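Local coordinates for glycoside hydrolase family protein (Novosphingobium sp. PP1Y, PDB 6Q2F) that probably hydrolyses alpha-L-rhamnosidic bonds, releasing L-rhamnose from rhamnosylated substrates, at residues 772-777 and 787-792; 818-823 and 873-878. One frame throughout, in Å; residues are numbered along the deposited sequence.

Interactions 1 and 2 sit in one mixed sheet, their centres 14 Å apart and on the same side of the chain's centre. Strand 788-794 of interaction 1 runs parallel to and beside strand 818-820 of interaction 2. Probable hydrogen bonds join them: Val820 N to Ile792 O at 2.8 Å, and Thr791 OG1 to Thr818 O at 2.9 Å. Interaction 1 ties the hairpin before strand 788-794 to that strand; interaction 2 sets the end of helix 868-874 against the next one. Neither contains a sodium ligand (Asp503, Ser504, Glu583, Glu586 and Glu644). Interaction 1 does border the sodium-binding barrel, where Leu773 and Tyr789 touch helix 620-636.

Interaction 1 (772-777 and 787-792); sequences ELLAND and ARYKTI
A salt bridge between Asp777 and Arg788 and an apolar cluster of Leu774, Tyr789 and Ile792 join residues 772-777 to 787-792 across the strand that lies between them, 780-782. The backbones stay well apart, with 8.7 Å between the CA atoms of Leu774 and Arg788, so side chains make the contact. Leu774 divides its two methyls: CD1 meets Ile792 CD1 at 4.0 Å, whereas CD2 lies 4.1 Å from Tyr789 CE2, approaching the ring obliquely. The leucine and tyrosine side chains cross at about a right angle. Behind this cluster Tyr789 also packs on Leu635 of helix 620-636, and its hydroxyl is hydrogen-bonded to Asp763.

At the other end, Asp777 extends with CG anti to the backbone N (chi1 -179°), and one oxygen takes the whole grip. OD2 accepts from Arg788 NH1 at 2.8 Å through its anti lone pair and from Arg788 NH2 at 3.0 Å from above the carboxylate plane. That oxygen lies in the guanidinium plane, although the two flat groups are turned 67° apart. The arginine chain runs straight and then bends about its CG-CD bond (chi3 -61°). Its NH1 also forms a salt bridge to Asp780, so one cation serves two carboxylates. Putting a leucine in place of Arg788 would probably leave Asp777 and Asp780 close together without the positive charge that they share. Strands 775-777, 780-782 and 788-794 follow one another antiparallel, which makes this a three-stranded beta meander stitched together across its middle strand.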
loop_
_atom_site.group_PDB
_atom_site.type_symbol
_atom_site.label_atom_id
_atom_site.label_comp_id
_atom_site.label_asym_id
_atom_site.label_seq_id
_atom_site.Cartn_x
_atom_site.Cartn_y
_atom_site.Cartn_z
ATOM N N GLU A 772 14.535 13.726 -13.462
ATOM C CA GLU A 772 15.539 14.239 -12.537
ATOM C C GLU A 772 16.667 13.270 -12.224
ATOM O O GLU A 772 17.747 13.723 -11.832
ATOM C CB GLU A 772 14.889 14.638 -11.203
ATOM C CG GLU A 772 13.742 15.641 -11.323
ATOM C CD GLU A 772 14.224 17.055 -11.605
ATOM O OE1 GLU A 772 15.432 17.326 -11.404
ATOM O OE2 GLU A 772 13.396 17.894 -12.020
ATOM N N LEU A 773 16.450 11.962 -12.353
ATOM C CA LEU A 773 17.434 10.973 -11.927
ATOM C C LEU A 773 18.225 10.378 -13.086
ATOM O O LEU A 773 19.440 10.197 -12.978
ATOM C CB LEU A 773 16.756 9.824 -11.170
ATOM C CG LEU A 773 16.049 10.174 -9.853
ATOM C CD1 LEU A 773 15.484 8.929 -9.189
ATOM C CD2 LEU A 773 16.995 10.942 -8.910
ATOM N N LEU A 774 17.542 10.056 -14.184
ATOM C CA LEU A 774 18.118 9.237 -15.232
ATOM C C LEU A 774 19.031 10.073 -16.112
ATOM O O LEU A 774 18.673 11.177 -16.527
ATOM C CB LEU A 774 17.012 8.612 -16.079
ATOM C CG LEU A 774 16.100 7.630 -15.366
ATOM C CD1 LEU A 774 15.216 6.943 -16.381
ATOM C CD2 LEU A 774 16.959 6.620 -14.630
ATOM N N ALA A 775 20.214 9.533 -16.388
ATOM C CA ALA A 775 21.183 10.157 -17.266
ATOM C C ALA A 775 21.728 9.108 -18.219
ATOM O O ALA A 775 21.643 7.906 -17.956
ATOM C CB ALA A 775 22.322 10.801 -16.478
ATOM N N ASN A 776 22.293 9.577 -19.334
ATOM C CA ASN A 776 22.885 8.667 -20.306
ATOM C C ASN A 776 24.205 8.107 -19.787
ATOM O O ASN A 776 25.017 8.826 -19.203
ATOM C CB ASN A 776 23.138 9.382 -21.638
ATOM C CG ASN A 776 21.861 9.898 -22.288
ATOM O OD1 ASN A 776 21.637 11.099 -22.365
ATOM N ND2 ASN A 776 21.041 8.980 -22.798
ATOM N N ASP A 777 24.427 6.817 -20.007
ATOM C CA ASP A 777 25.763 6.234 -19.857
ATOM C C ASP A 777 25.897 5.262 -21.025
ATOM O O ASP A 777 25.486 4.092 -20.937
ATOM C CB ASP A 777 25.960 5.555 -18.504
ATOM C CG ASP A 777 27.367 4.977 -18.338
ATOM O OD1 ASP A 777 28.339 5.709 -18.639
ATOM O OD2 ASP A 777 27.506 3.806 -17.913
ATOM N N ALA A 787 21.415 2.404 -9.917
ATOM C CA ALA A 787 20.424 1.789 -10.776
ATOM C C ALA A 787 20.790 2.075 -12.225
ATOM O O ALA A 787 21.235 3.178 -12.561
ATOM C CB ALA A 787 19.031 2.327 -10.452
ATOM N N ARG A 788 20.640 1.064 -13.076
ATOM C CA ARG A 788 21.164 1.119 -14.435
ATOM C C ARG A 788 20.250 0.294 -15.322
ATOM O O ARG A 788 20.072 -0.903 -15.085
ATOM C CB ARG A 788 22.598 0.580 -14.494
ATOM C CG ARG A 788 23.090 0.257 -15.909
ATOM C CD ARG A 788 24.501 -0.328 -15.889
ATOM N NE ARG A 788 25.457 0.603 -15.310
ATOM C CZ ARG A 788 26.075 1.553 -16.007
ATOM N NH1 ARG A 788 25.833 1.693 -17.312
ATOM N NH2 ARG A 788 26.928 2.367 -15.402
ATOM N N TYR A 789 19.698 0.912 -16.358
ATOM C CA TYR A 789 18.706 0.262 -17.195
ATOM C C TYR A 789 19.131 0.281 -18.660
ATOM O O TYR A 789 19.720 1.261 -19.143
ATOM C CB TYR A 789 17.357 0.957 -17.056
ATOM C CG TYR A 789 16.960 1.181 -15.617
ATOM C CD1 TYR A 789 16.327 0.176 -14.901
ATOM C CD2 TYR A 789 17.223 2.386 -14.974
ATOM C CE1 TYR A 789 15.950 0.362 -13.574
ATOM C CE2 TYR A 789 16.831 2.596 -13.640
ATOM C CZ TYR A 789 16.207 1.570 -12.957
ATOM O OH TYR A 789 15.843 1.738 -11.647
ATOM N N LYS A 790 18.765 -0.799 -19.361
ATOM C CA LYS A 790 18.941 -0.886 -20.804
ATOM C C LYS A 790 17.909 -0.065 -21.558
ATOM O O LYS A 790 18.181 0.367 -22.682
ATOM C CB LYS A 790 18.850 -2.342 -21.282
ATOM C CG LYS A 790 19.693 -3.314 -20.495
ATOM C CD LYS A 790 21.161 -2.963 -20.532
ATOM C CE LYS A 790 21.718 -2.919 -21.943
ATOM N NZ LYS A 790 23.188 -2.640 -21.896
ATOM N N THR A 791 16.731 0.157 -20.979
ATOM C CA THR A 791 15.670 0.819 -21.724
ATOM C C THR A 791 14.613 1.360 -20.773
ATOM O O THR A 791 14.480 0.907 -19.630
ATOM C CB THR A 791 15.012 -0.133 -22.722
ATOM O OG1 THR A 791 14.075 0.595 -23.517
ATOM C CG2 THR A 791 14.262 -1.216 -21.968
ATOM N N ILE A 792 13.871 2.342 -21.269
ATOM C CA ILE A 792 12.635 2.811 -20.666
ATOM C C ILE A 792 11.507 2.131 -21.413
ATOM O O ILE A 792 11.530 2.063 -22.645
ATOM C CB ILE A 792 12.501 4.344 -20.768
ATOM C CG1 ILE A 792 13.470 5.040 -19.814
ATOM C CG2 ILE A 792 11.064 4.780 -20.489
ATOM C CD1 ILE A 792 13.606 6.541 -20.063
#

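Interaction 2 (818-823 and 873-878); sequences TVVGKA and QAMDVA
Thr818 opens the contact by pointing its methyl at the selenomethionine Met875, the two side chains meeting tip to tip. Its CG2 lies 3.7 Å from Met875 SE and 4.0 Å from Met875 CE. Because CG2 is anti to the backbone N, the methyl is the branch presented to the selenium and OG1 is turned toward the threonine's own N. Val819 faces away, as alternation along a strand requires, and packs on Leu809 and Val813 of helix 803-814. This is a beta-alpha-beta crossover: that helix connects the neighbouring parallel strands 788-794 and 818-820 and lies against one face of the sheet, while Met875 covers part of the other.

Val820 turns back to the Met875 side. Its CG2 meets Met875 CE at 3.4 Å, closer than carbons usually pack, and the side chains pass at a slant. The terminal methyl is brought there by a bend about the last torsion of Met875 (chi3 -125°), which sits away from a staggered value; CE thus reaches both Thr818 and Val820. Met875 also rests on Arg861 and Ile863 of strand 860-863, the parallel neighbour of 818-820.

Gly821 follows with backbone angles (phi 161°, psi 165°) at which a side chain would be jammed against the preceding carbonyl O. On the other side of the contact, helix 868-874 ends in a Schellman motif: Asp876 has positive phi, and its N bonds back to Gln873 O at 2.9 Å. Arg861 NH1 takes the carbonyl of Ala874, pinning this helix end to the sheet just before Met875.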
loop_
_atom_site.group_PDB
_atom_site.type_symbol
_atom_site.label_atom_id
_atom_site.label_comp_id
_atom_site.label_asym_id
_atom_site.label_seq_id
_atom_site.Cartn_x
_atom_site.Cartn_y
_atom_site.Cartn_z
ATOM N N THR A 818 17.635 3.964 -25.184
ATOM C CA THR A 818 16.602 3.227 -25.897
ATOM C C THR A 818 15.271 3.355 -25.171
ATOM O O THR A 818 15.210 3.220 -23.942
ATOM C CB THR A 818 16.990 1.750 -26.025
ATOM O OG1 THR A 818 18.303 1.662 -26.592
ATOM C CG2 THR A 818 16.000 0.996 -26.898
ATOM N N VAL A 819 14.212 3.613 -25.932
ATOM C CA VAL A 819 12.847 3.649 -25.420
ATOM C C VAL A 819 12.041 2.599 -26.164
ATOM O O VAL A 819 12.105 2.512 -27.395
ATOM C CB VAL A 819 12.186 5.033 -25.584
ATOM C CG1 VAL A 819 10.672 4.930 -25.387
ATOM C CG2 VAL A 819 12.778 6.018 -24.629
ATOM N N VAL A 820 11.307 1.785 -25.411
ATOM C CA VAL A 820 10.386 0.800 -25.964
ATOM C C VAL A 820 8.975 1.266 -25.648
ATOM O O VAL A 820 8.603 1.383 -24.471
ATOM C CB VAL A 820 10.640 -0.596 -25.383
ATOM C CG1 VAL A 820 9.641 -1.610 -25.963
ATOM C CG2 VAL A 820 12.076 -0.994 -25.629
ATOM N N GLY A 821 8.194 1.516 -26.683
ATOM C CA GLY A 821 6.822 1.926 -26.486
ATOM C C GLY A 821 6.273 2.598 -27.717
ATOM O O GLY A 821 7.003 3.024 -28.611
ATOM N N LYS A 822 4.954 2.715 -27.744
ATOM C CA LYS A 822 4.281 3.373 -28.846
ATOM C C LYS A 822 4.071 4.848 -28.530
ATOM O O LYS A 822 4.062 5.276 -27.364
ATOM C CB LYS A 822 2.958 2.674 -29.159
ATOM C CG LYS A 822 3.187 1.330 -29.852
ATOM C CD LYS A 822 1.919 0.517 -30.056
ATOM C CE LYS A 822 2.247 -0.789 -30.775
ATOM N NZ LYS A 822 1.096 -1.743 -30.803
ATOM N N ALA A 823 3.936 5.631 -29.596
ATOM C CA ALA A 823 3.851 7.074 -29.462
ATOM C C ALA A 823 2.655 7.465 -28.595
ATOM O O ALA A 823 1.560 6.918 -28.764
ATOM C CB ALA A 823 3.736 7.721 -30.847
ATOM N N GLN A 873 15.306 -8.526 -26.856
ATOM C CA GLN A 873 15.957 -9.442 -27.782
ATOM C C GLN A 873 16.543 -8.684 -28.968
ATOM O O GLN A 873 17.692 -8.920 -29.365
ATOM C CB GLN A 873 14.953 -10.500 -28.234
ATOM C CG GLN A 873 15.537 -11.699 -28.965
ATOM C CD GLN A 873 14.492 -12.784 -29.147
ATOM O OE1 GLN A 873 14.742 -13.964 -28.879
ATOM N NE2 GLN A 873 13.297 -12.381 -29.572
ATOM N N ALA A 874 15.782 -7.734 -29.522
ATOM C CA ALA A 874 16.280 -6.961 -30.657
ATOM C C ALA A 874 17.388 -5.991 -30.277
ATOM O O ALA A 874 18.012 -5.415 -31.174
ATOM C CB ALA A 874 15.136 -6.198 -31.325
HETATM N N MSE A 875 17.621 -5.775 -28.991
HETATM C CA MSE A 875 18.745 -4.972 -28.524
HETATM C C MSE A 875 19.926 -5.847 -28.165
HETATM O O MSE A 875 20.939 -5.356 -27.673
HETATM C CB MSE A 875 18.362 -4.163 -27.274
HETATM C CG MSE A 875 17.325 -3.108 -27.498
HETATM SE SE MSE A 875 16.681 -2.449 -25.754
HETATM C CE MSE A 875 14.872 -2.812 -26.125
ATOM N N ASP A 876 19.761 -7.153 -28.364
ATOM C CA ASP A 876 20.790 -8.137 -28.036
ATOM C C ASP A 876 21.088 -8.138 -26.536
ATOM O O ASP A 876 22.237 -8.264 -26.112
ATOM C CB ASP A 876 22.068 -7.894 -28.856
ATOM C CG ASP A 876 23.034 -9.066 -28.797
ATOM O OD1 ASP A 876 22.566 -10.227 -28.760
ATOM O OD2 ASP A 876 24.263 -8.831 -28.783
ATOM N N VAL A 877 20.044 -7.988 -25.722
ATOM C CA VAL A 877 20.173 -8.064 -24.272
ATOM C C VAL A 877 19.684 -9.437 -23.833
ATOM O O VAL A 877 18.485 -9.729 -23.902
ATOM C CB VAL A 877 19.403 -6.941 -23.569
ATOM C CG1 VAL A 877 19.534 -7.084 -22.062
ATOM C CG2 VAL A 877 19.951 -5.597 -24.005
ATOM N N ALA A 878 20.610 -10.273 -23.368
ATOM C CA ALA A 878 20.268 -11.630 -22.966
ATOM C C ALA A 878 19.399 -11.621 -21.703
ATOM O O ALA A 878 19.529 -10.736 -20.857
ATOM C CB ALA A 878 21.536 -12.451 -22.713
#